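Local coordinates for solute-binding periplasmic protein of iron/siderophore ABC transporter (Yersinia pestis, PDB 6B2Y) that probably binds chelated iron in the periplasm and hands it to an ABC transporter for uptake, as other siderophore-binding proteins do, at residues Gln85-Phe88 with Arg89-Pro93; Ser319-Thr323 with Gly324-Ala328; Val340-Ile343 with Gln344-Lys348; Trp349-Pro352 with Glu353-Ala356. All blocks are in the same frame, centred on the assembly; numbering follows the deposited sequence.

Interaction 1: residues Gln85-Phe88 with Arg89-Pro93; sequences QGDF and RKLDP
D87 and L91 meet along the outer side of a short helix: their side chains run side by side in the same direction, and methyl CD1 of L91 comes to 3.9 Å from D87 OD1. In the backbone of the same two residues, L91 N donates to D87 O over 2.9 Å. One residue further, D92 N reaches F88 O at 3.0 Å, while K90 N bonds G86 O at 3.0 Å. The F88 ring and the D92 carboxylate, their planes 85° apart, are brought near one another with CE1 of F88 4.2 Å from OD2 of D92; that oxygen has its polar partners in Y67 and T95.

What positions D87 is Q85, just ahead of the helix. Its OE1 accepts from D87 N at 2.8 Å, a capping bond, and its NE2 returns a bond of 2.9 Å to D87 OD1; D87 OD1 lies in the amide plane of Q85, while NE2 meets it from above the carboxylate plane, 76° out of it. Gripped on both amide atoms, the Q85 side chain is fixed in rotation; OE1 also accepts from G63 N, and D87 OD2 forms a salt bridge with R64. A water bridges Q85 O and R89 N.

F88, with CG anti to the backbone N (chi1 178°), carries its ring inward to meet those of F66 and W84. Helix 87-91 comes just after strand 81-85 of the parallel sheet, and D92, as N-cap, passes the chain into helix 93-102, whose T95 touches F88 and whose Y96 touches R89.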
# COMPACT_ATOMS: atom_id res chain seq x y z
N GLN A 85 -12.98 6.97 -6.70
CA GLN A 85 -12.51 6.21 -7.85
C GLN A 85 -12.61 4.71 -7.57
O GLN A 85 -12.58 4.27 -6.42
CB GLN A 85 -11.08 6.64 -8.16
CG GLN A 85 -10.52 6.15 -9.48
CD GLN A 85 -9.80 4.84 -9.30
OE1 GLN A 85 -9.52 4.42 -8.17
NE2 GLN A 85 -9.54 4.16 -10.41
N GLY A 86 -12.73 3.93 -8.64
CA GLY A 86 -13.16 2.54 -8.51
C GLY A 86 -12.14 1.57 -7.96
O GLY A 86 -12.49 0.40 -7.74
N ASP A 87 -10.89 2.00 -7.72
CA ASP A 87 -9.85 1.04 -7.35
C ASP A 87 -10.13 0.33 -6.03
O ASP A 87 -9.68 -0.80 -5.83
CB ASP A 87 -8.49 1.74 -7.25
CG ASP A 87 -7.86 2.01 -8.60
OD1 ASP A 87 -8.44 1.63 -9.64
OD2 ASP A 87 -6.77 2.62 -8.61
N PHE A 88 -10.79 0.99 -5.08
CA PHE A 88 -10.99 0.33 -3.79
C PHE A 88 -11.95 -0.84 -3.92
O PHE A 88 -11.65 -1.97 -3.51
CB PHE A 88 -11.49 1.33 -2.75
CG PHE A 88 -11.77 0.71 -1.40
CD1 PHE A 88 -10.77 0.04 -0.71
CD2 PHE A 88 -13.02 0.82 -0.81
CE1 PHE A 88 -11.01 -0.53 0.53
CE2 PHE A 88 -13.28 0.25 0.42
CZ PHE A 88 -12.27 -0.42 1.09
N ARG A 89 -13.12 -0.60 -4.51
CA ARG A 89 -14.09 -1.70 -4.63
C ARG A 89 -13.60 -2.77 -5.61
O ARG A 89 -13.78 -3.97 -5.37
CB ARG A 89 -15.45 -1.18 -5.07
CG ARG A 89 -16.53 -2.26 -5.03
CD ARG A 89 -17.83 -1.76 -5.61
NE ARG A 89 -17.85 -1.83 -7.07
CZ ARG A 89 -18.65 -1.10 -7.84
NH1 ARG A 89 -19.49 -0.22 -7.28
NH2 ARG A 89 -18.61 -1.23 -9.16
N LYS A 90 -12.99 -2.35 -6.72
CA LYS A 90 -12.68 -3.27 -7.80
C LYS A 90 -11.37 -4.02 -7.58
O LYS A 90 -11.26 -5.21 -7.91
CB LYS A 90 -12.63 -2.52 -9.12
CG LYS A 90 -12.62 -3.45 -10.31
CD LYS A 90 -11.75 -2.92 -11.44
CE LYS A 90 -11.74 -3.89 -12.61
NZ LYS A 90 -12.69 -3.49 -13.69
N LEU A 91 -10.36 -3.35 -7.02
CA LEU A 91 -9.05 -3.97 -6.84
C LEU A 91 -8.80 -4.43 -5.42
O LEU A 91 -7.86 -5.20 -5.19
CB LEU A 91 -7.94 -3.02 -7.30
CG LEU A 91 -7.98 -2.67 -8.79
CD1 LEU A 91 -6.75 -1.86 -9.19
CD2 LEU A 91 -8.10 -3.93 -9.65
N ASP A 92 -9.61 -4.01 -4.45
CA ASP A 92 -9.56 -4.54 -3.09
C ASP A 92 -10.95 -4.96 -2.63
O ASP A 92 -11.45 -4.49 -1.61
CB ASP A 92 -8.96 -3.52 -2.12
CG ASP A 92 -8.54 -4.15 -0.81
OD1 ASP A 92 -8.73 -5.38 -0.66
OD2 ASP A 92 -8.01 -3.43 0.07
N PRO A 93 -11.60 -5.89 -3.35
CA PRO A 93 -12.94 -6.35 -2.94
C PRO A 93 -13.00 -6.95 -1.54
O PRO A 93 -14.05 -6.88 -0.89
CB PRO A 93 -13.29 -7.40 -4.00
CG PRO A 93 -11.96 -7.86 -4.54
CD PRO A 93 -11.13 -6.61 -4.56
O HOH W 1 -14.03 2.21 -4.83

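Interaction 2: residues Ser319-Thr323 with Gly324-Ala328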
# COMPACT_ATOMS: atom_id res chain seq x y z
N SER A 319 17.92 -20.10 -6.38
CA SER A 319 18.28 -20.68 -5.09
C SER A 319 17.39 -20.15 -3.97
O SER A 319 17.10 -20.88 -3.02
CB SER A 319 19.75 -20.42 -4.78
OG SER A 319 20.59 -20.98 -5.76
N ALA A 320 16.97 -18.88 -4.05
CA ALA A 320 16.08 -18.35 -3.03
C ALA A 320 14.77 -19.13 -2.98
O ALA A 320 14.19 -19.30 -1.90
CB ALA A 320 15.80 -16.87 -3.28
N VAL A 321 14.31 -19.61 -4.13
CA VAL A 321 13.04 -20.33 -4.19
C VAL A 321 13.18 -21.72 -3.58
O VAL A 321 12.26 -22.22 -2.91
CB VAL A 321 12.56 -20.38 -5.65
CG1 VAL A 321 11.54 -21.51 -5.85
CG2 VAL A 321 11.98 -19.03 -6.06
N ASN A 322 14.33 -22.36 -3.76
CA ASN A 322 14.51 -23.77 -3.43
C ASN A 322 15.19 -24.01 -2.09
O ASN A 322 15.24 -25.16 -1.63
CB ASN A 322 15.32 -24.46 -4.53
CG ASN A 322 14.58 -24.50 -5.85
OD1 ASN A 322 13.44 -24.96 -5.92
ND2 ASN A 322 15.23 -24.03 -6.92
N THR A 323 15.70 -22.97 -1.44
CA THR A 323 16.43 -23.12 -0.19
C THR A 323 15.70 -22.52 1.00
O THR A 323 16.30 -22.36 2.08
CB THR A 323 17.83 -22.51 -0.32
OG1 THR A 323 17.72 -21.16 -0.78
CG2 THR A 323 18.66 -23.31 -1.31
N GLY A 324 14.43 -22.17 0.85
CA GLY A 324 13.66 -21.66 1.97
C GLY A 324 13.86 -20.19 2.26
O GLY A 324 13.96 -19.79 3.43
N HIS A 325 13.91 -19.36 1.21
CA HIS A 325 14.03 -17.92 1.37
C HIS A 325 13.05 -17.21 0.43
O HIS A 325 13.42 -16.30 -0.31
CB HIS A 325 15.47 -17.46 1.12
CG HIS A 325 16.46 -18.10 2.04
ND1 HIS A 325 16.67 -17.65 3.33
CD2 HIS A 325 17.28 -19.16 1.87
CE1 HIS A 325 17.59 -18.41 3.91
NE2 HIS A 325 17.98 -19.33 3.04
N SER A 326 11.79 -17.64 0.45
CA SER A 326 10.75 -17.06 -0.40
C SER A 326 9.55 -16.66 0.45
O SER A 326 9.18 -17.37 1.40
CB SER A 326 10.33 -18.05 -1.50
OG SER A 326 11.32 -18.15 -2.52
N TYR A 327 8.96 -15.51 0.11
CA TYR A 327 7.91 -14.89 0.92
C TYR A 327 6.94 -14.16 0.01
O TYR A 327 7.25 -13.88 -1.15
CB TYR A 327 8.51 -13.90 1.95
CG TYR A 327 9.71 -14.48 2.69
CD1 TYR A 327 9.55 -15.08 3.92
CD2 TYR A 327 10.99 -14.43 2.13
CE1 TYR A 327 10.63 -15.62 4.60
CE2 TYR A 327 12.09 -14.98 2.80
CZ TYR A 327 11.89 -15.57 4.03
OH TYR A 327 12.95 -16.12 4.72
N ALA A 328 5.75 -13.85 0.54
CA ALA A 328 4.80 -13.02 -0.18
C ALA A 328 4.26 -11.92 0.73
O ALA A 328 4.07 -12.12 1.94
CB ALA A 328 3.62 -13.83 -0.76
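A320 O is the acceptor on which this helix end closes, taking bonds from H325 N and S326 OG. Upstream of it, S319 receives a weak bond at its O from T323 N, within the last turn of helix 319-322. At A320 the two donors differ in approach: H325 N lies 3.1 Å from A320 O, in the carbonyl plane, whereas S326 OG, at 3.2 Å from the same oxygen, stands 53° out of it. V321 then borders the serine, its methyl CG2 3.7 Å from S326 OG and its CA nearer still. N322 turns from the contact, and its ND2 bonds N316 O. T323 is the first residue to leave helical angles. Its OG1, placed between the backbone N and the carbonyl carbon (chi1 53°), meets the imidazole of H325 at its edge, 3.3 Å from CD2 and in the ring plane. G324 follows with positive phi (82°).

S326 opens strand 326-330, so the turn joins that strand directly to the helix. Chemically, the carbonyl of A320, near the end of the helix, receives one backbone and one hydroxyl donor from the departing chain, tying the S326 rotamer to the helix end.

Interaction 3: residues Val340-Ile343 with Gln344-Lys348; sequences VLAI and QSFAK
F346 can be traced outward over the carbonyl of A342, four residues back. Its CB lies 3.5 Å from A342 O, CG is slightly closer, and CD1 is the nearest ring atom at 3.1 Å from A342 O; CE1, further out, reaches methyl CB of A342 at 4.5 Å, an apolar contact. With CG anti to the carbonyl carbon (chi1 -73°), the ring leans back along the helix, and A342 C sits over one of its faces. The same A342 O accepts from F346 N at 2.8 Å.

L341 O is held twice: S345 N and S345 OG each donate to L341 O over 3.1 Å and arrive from opposite faces of its plane. The serine hydroxyl thereby finds a buried acceptor within its own helix. Q344 keeps its aliphatic part against V340, CG 3.5 Å from V340 O, while its OE1 bonds T363 OG1 and its NE2 bonds N199 O.

These turns belong to helix 340-350, buried on several sides. F346 and I343 rest on F242 of helix 239-245, V340 and A347 pack on helix 186-207, and L341 and S345 face helix 360-371, and the Q344 amide links N199 of helix 186-207 to T363 of helix 360-371.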
# COMPACT_ATOMS: atom_id res chain seq x y z
N VAL A 340 4.01 0.27 7.21
CA VAL A 340 4.91 -0.13 8.28
C VAL A 340 4.80 -1.63 8.54
O VAL A 340 5.76 -2.28 8.97
CB VAL A 340 4.66 0.70 9.56
CG1 VAL A 340 3.21 0.61 10.02
CG2 VAL A 340 5.63 0.30 10.71
N LEU A 341 3.63 -2.22 8.26
CA LEU A 341 3.51 -3.67 8.44
C LEU A 341 4.37 -4.43 7.45
O LEU A 341 4.87 -5.52 7.77
CB LEU A 341 2.05 -4.09 8.31
CG LEU A 341 1.15 -3.43 9.35
CD1 LEU A 341 -0.33 -3.61 8.99
CD2 LEU A 341 1.43 -3.98 10.73
N ALA A 342 4.56 -3.90 6.24
CA ALA A 342 5.47 -4.55 5.31
C ALA A 342 6.92 -4.35 5.73
O ALA A 342 7.74 -5.27 5.59
CB ALA A 342 5.24 -4.01 3.89
N ILE A 343 7.26 -3.16 6.23
CA ILE A 343 8.64 -2.94 6.67
C ILE A 343 9.02 -3.91 7.77
O ILE A 343 10.10 -4.52 7.74
CB ILE A 343 8.81 -1.48 7.12
CG1 ILE A 343 8.64 -0.53 5.93
CG2 ILE A 343 10.16 -1.29 7.79
CD1 ILE A 343 8.43 0.92 6.41
N GLN A 344 8.12 -4.12 8.73
CA GLN A 344 8.39 -5.03 9.84
C GLN A 344 8.45 -6.47 9.36
O GLN A 344 9.30 -7.25 9.81
CB GLN A 344 7.33 -4.87 10.93
CG GLN A 344 7.43 -3.59 11.74
CD GLN A 344 6.49 -3.60 12.92
OE1 GLN A 344 5.61 -4.47 13.03
NE2 GLN A 344 6.65 -2.64 13.80
N SER A 345 7.54 -6.86 8.45
CA SER A 345 7.56 -8.22 7.93
C SER A 345 8.85 -8.50 7.16
O SER A 345 9.47 -9.56 7.32
CB SER A 345 6.35 -8.47 7.04
OG SER A 345 5.17 -8.60 7.82
N PHE A 346 9.28 -7.56 6.30
CA PHE A 346 10.54 -7.72 5.59
C PHE A 346 11.69 -7.93 6.57
O PHE A 346 12.51 -8.85 6.40
CB PHE A 346 10.85 -6.50 4.71
CG PHE A 346 10.00 -6.40 3.48
CD1 PHE A 346 8.84 -7.18 3.34
CD2 PHE A 346 10.33 -5.51 2.47
CE1 PHE A 346 8.06 -7.07 2.21
CE2 PHE A 346 9.55 -5.39 1.35
CZ PHE A 346 8.40 -6.19 1.21
N ALA A 347 11.79 -7.07 7.58
CA ALA A 347 12.90 -7.14 8.52
C ALA A 347 12.93 -8.47 9.25
O ALA A 347 14.00 -9.08 9.41
CB ALA A 347 12.80 -6.00 9.53
N LYS A 348 11.77 -8.94 9.69
CA LYS A 348 11.71 -10.21 10.41
C LYS A 348 12.10 -11.38 9.51
O LYS A 348 12.71 -12.35 9.98
CB LYS A 348 10.31 -10.41 11.00
CG LYS A 348 10.22 -11.47 12.10
CD LYS A 348 8.79 -11.62 12.58
CE LYS A 348 8.66 -12.80 13.54
NZ LYS A 348 9.23 -12.49 14.88

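Interaction 4: residues Trp349-Pro352 with Glu353-Ala356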
# COMPACT_ATOMS: atom_id res chain seq x y z
N TRP A 349 11.74 -11.32 8.23
CA TRP A 349 12.20 -12.35 7.29
C TRP A 349 13.71 -12.28 7.09
O TRP A 349 14.38 -13.32 7.05
CB TRP A 349 11.50 -12.21 5.94
CG TRP A 349 10.03 -12.42 5.97
CD1 TRP A 349 9.32 -13.17 6.86
CD2 TRP A 349 9.08 -11.87 5.04
NE1 TRP A 349 7.97 -13.12 6.55
CE2 TRP A 349 7.80 -12.34 5.43
CE3 TRP A 349 9.18 -11.04 3.93
CZ2 TRP A 349 6.64 -11.99 4.75
CZ3 TRP A 349 8.03 -10.70 3.25
CH2 TRP A 349 6.78 -11.17 3.66
N PHE A 350 14.25 -11.06 6.95
CA PHE A 350 15.67 -10.91 6.61
C PHE A 350 16.56 -11.32 7.77
O PHE A 350 17.65 -11.86 7.56
CB PHE A 350 16.00 -9.46 6.22
CG PHE A 350 15.26 -8.92 5.01
CD1 PHE A 350 14.48 -9.75 4.21
CD2 PHE A 350 15.35 -7.57 4.69
CE1 PHE A 350 13.80 -9.24 3.11
CE2 PHE A 350 14.68 -7.05 3.59
CZ PHE A 350 13.89 -7.88 2.80
N TYR A 351 16.14 -11.00 8.99
CA TYR A 351 16.95 -11.25 10.19
C TYR A 351 16.06 -11.89 11.24
O TYR A 351 15.66 -11.25 12.22
CB TYR A 351 17.57 -9.95 10.70
CG TYR A 351 18.40 -9.23 9.65
CD1 TYR A 351 19.72 -9.60 9.41
CD2 TYR A 351 17.87 -8.18 8.90
CE1 TYR A 351 20.47 -8.96 8.45
CE2 TYR A 351 18.62 -7.53 7.94
CZ TYR A 351 19.94 -7.91 7.73
OH TYR A 351 20.72 -7.28 6.78
N PRO A 352 15.71 -13.18 11.06
CA PRO A 352 14.77 -13.82 11.99
C PRO A 352 15.24 -13.81 13.43
O PRO A 352 14.44 -13.56 14.34
CB PRO A 352 14.66 -15.26 11.45
CG PRO A 352 15.24 -15.22 10.07
CD PRO A 352 16.23 -14.10 10.04
N GLU A 353 16.53 -14.08 13.65
CA GLU A 353 17.07 -14.12 15.01
C GLU A 353 16.93 -12.78 15.71
O GLU A 353 16.44 -12.70 16.84
CB GLU A 353 18.53 -14.56 14.94
CG GLU A 353 19.32 -14.35 16.23
CD GLU A 353 20.07 -15.59 16.66
OE1 GLU A 353 20.24 -15.77 17.89
OE2 GLU A 353 20.49 -16.37 15.78
N GLN A 354 17.35 -11.70 15.04
CA GLN A 354 17.37 -10.38 15.66
C GLN A 354 15.97 -9.82 15.88
O GLN A 354 15.80 -8.94 16.72
CB GLN A 354 18.22 -9.45 14.80
CG GLN A 354 19.38 -10.19 14.14
CD GLN A 354 20.47 -9.27 13.66
OE1 GLN A 354 20.73 -8.21 14.25
NE2 GLN A 354 21.14 -9.66 12.58
N PHE A 355 14.97 -10.32 15.16
CA PHE A 355 13.60 -9.83 15.28
C PHE A 355 12.67 -10.92 15.81
O PHE A 355 11.51 -11.01 15.42
CB PHE A 355 13.10 -9.30 13.94
CG PHE A 355 13.77 -8.01 13.51
CD1 PHE A 355 13.50 -6.82 14.16
CD2 PHE A 355 14.68 -8.01 12.46
CE1 PHE A 355 14.12 -5.65 13.78
CE2 PHE A 355 15.30 -6.84 12.07
CZ PHE A 355 15.02 -5.66 12.73
N ALA A 356 13.18 -11.77 16.72
CA ALA A 356 12.32 -12.79 17.31
C ALA A 356 11.24 -12.17 18.20
O ALA A 356 10.13 -12.70 18.28
CB ALA A 356 13.17 -13.78 18.11
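Y351 O receives F355 N at 3.2 Å, and the donor lies nearly on the extension of the carbonyl bond, the C=O...N angle being 164°. The same F355 N also makes a weak, longer bond to P352 O. Around this bond F355 brings its ring edge to the carbonyl: CD2 lies 3.4 Å from Y351 O, near the ring plane, and 3.9 Å from Y351 CB.

Q354 lies alongside Y351, both side chains pointing the same way with the amide and the phenol ring turned 73° against each other. Its CG packs 3.9 Å from Y351 CB, and NE2 comes to 3.5 Å from CD1 of the tyrosine, at an oblique approach. Chi1 of Q354, at -34°, is displaced from the usual staggered value and leaves CG beside the backbone N; the chain beyond CG is extended, carrying the amide out along the tyrosine. The hydroxyl of Y351 bonds to G247 O.

Y351 is the first residue to leave helix 340-350, and E353 to A356 form a type I beta turn, closed by a weak bond from A356 N to E353 O. The loop leads on to helix 360-371. Q354 and F355 pack on I206 near the end of helix 186-207, and F355 also on T207, while Y351 touches I210, K215 and P216, and F350, just before it in the chain, packs on I275 and I277 of strand 275-280.

Interactions 2, 3 and 4 lie in one region of the chain, whereas interaction 1 is apart, its centre about 25 Å from that of interaction 3 and on the other side of the chain's centre. Interactions 3 and 4 share helix 340-350, centres about 10 Å apart, and K348 NZ probably bonds F355 O at 2.8 Å. Interaction 4 meets interaction 2 through W349, whose ring stacks on Y327, W349 CG lying 3.4 Å from Y327 CD1. A bound sodium ion lies about 6 Å from the F88 side chain of interaction 1, and one lies about 10 Å from that of L341 in interaction 3, distances too long for direct coordination by these side chains.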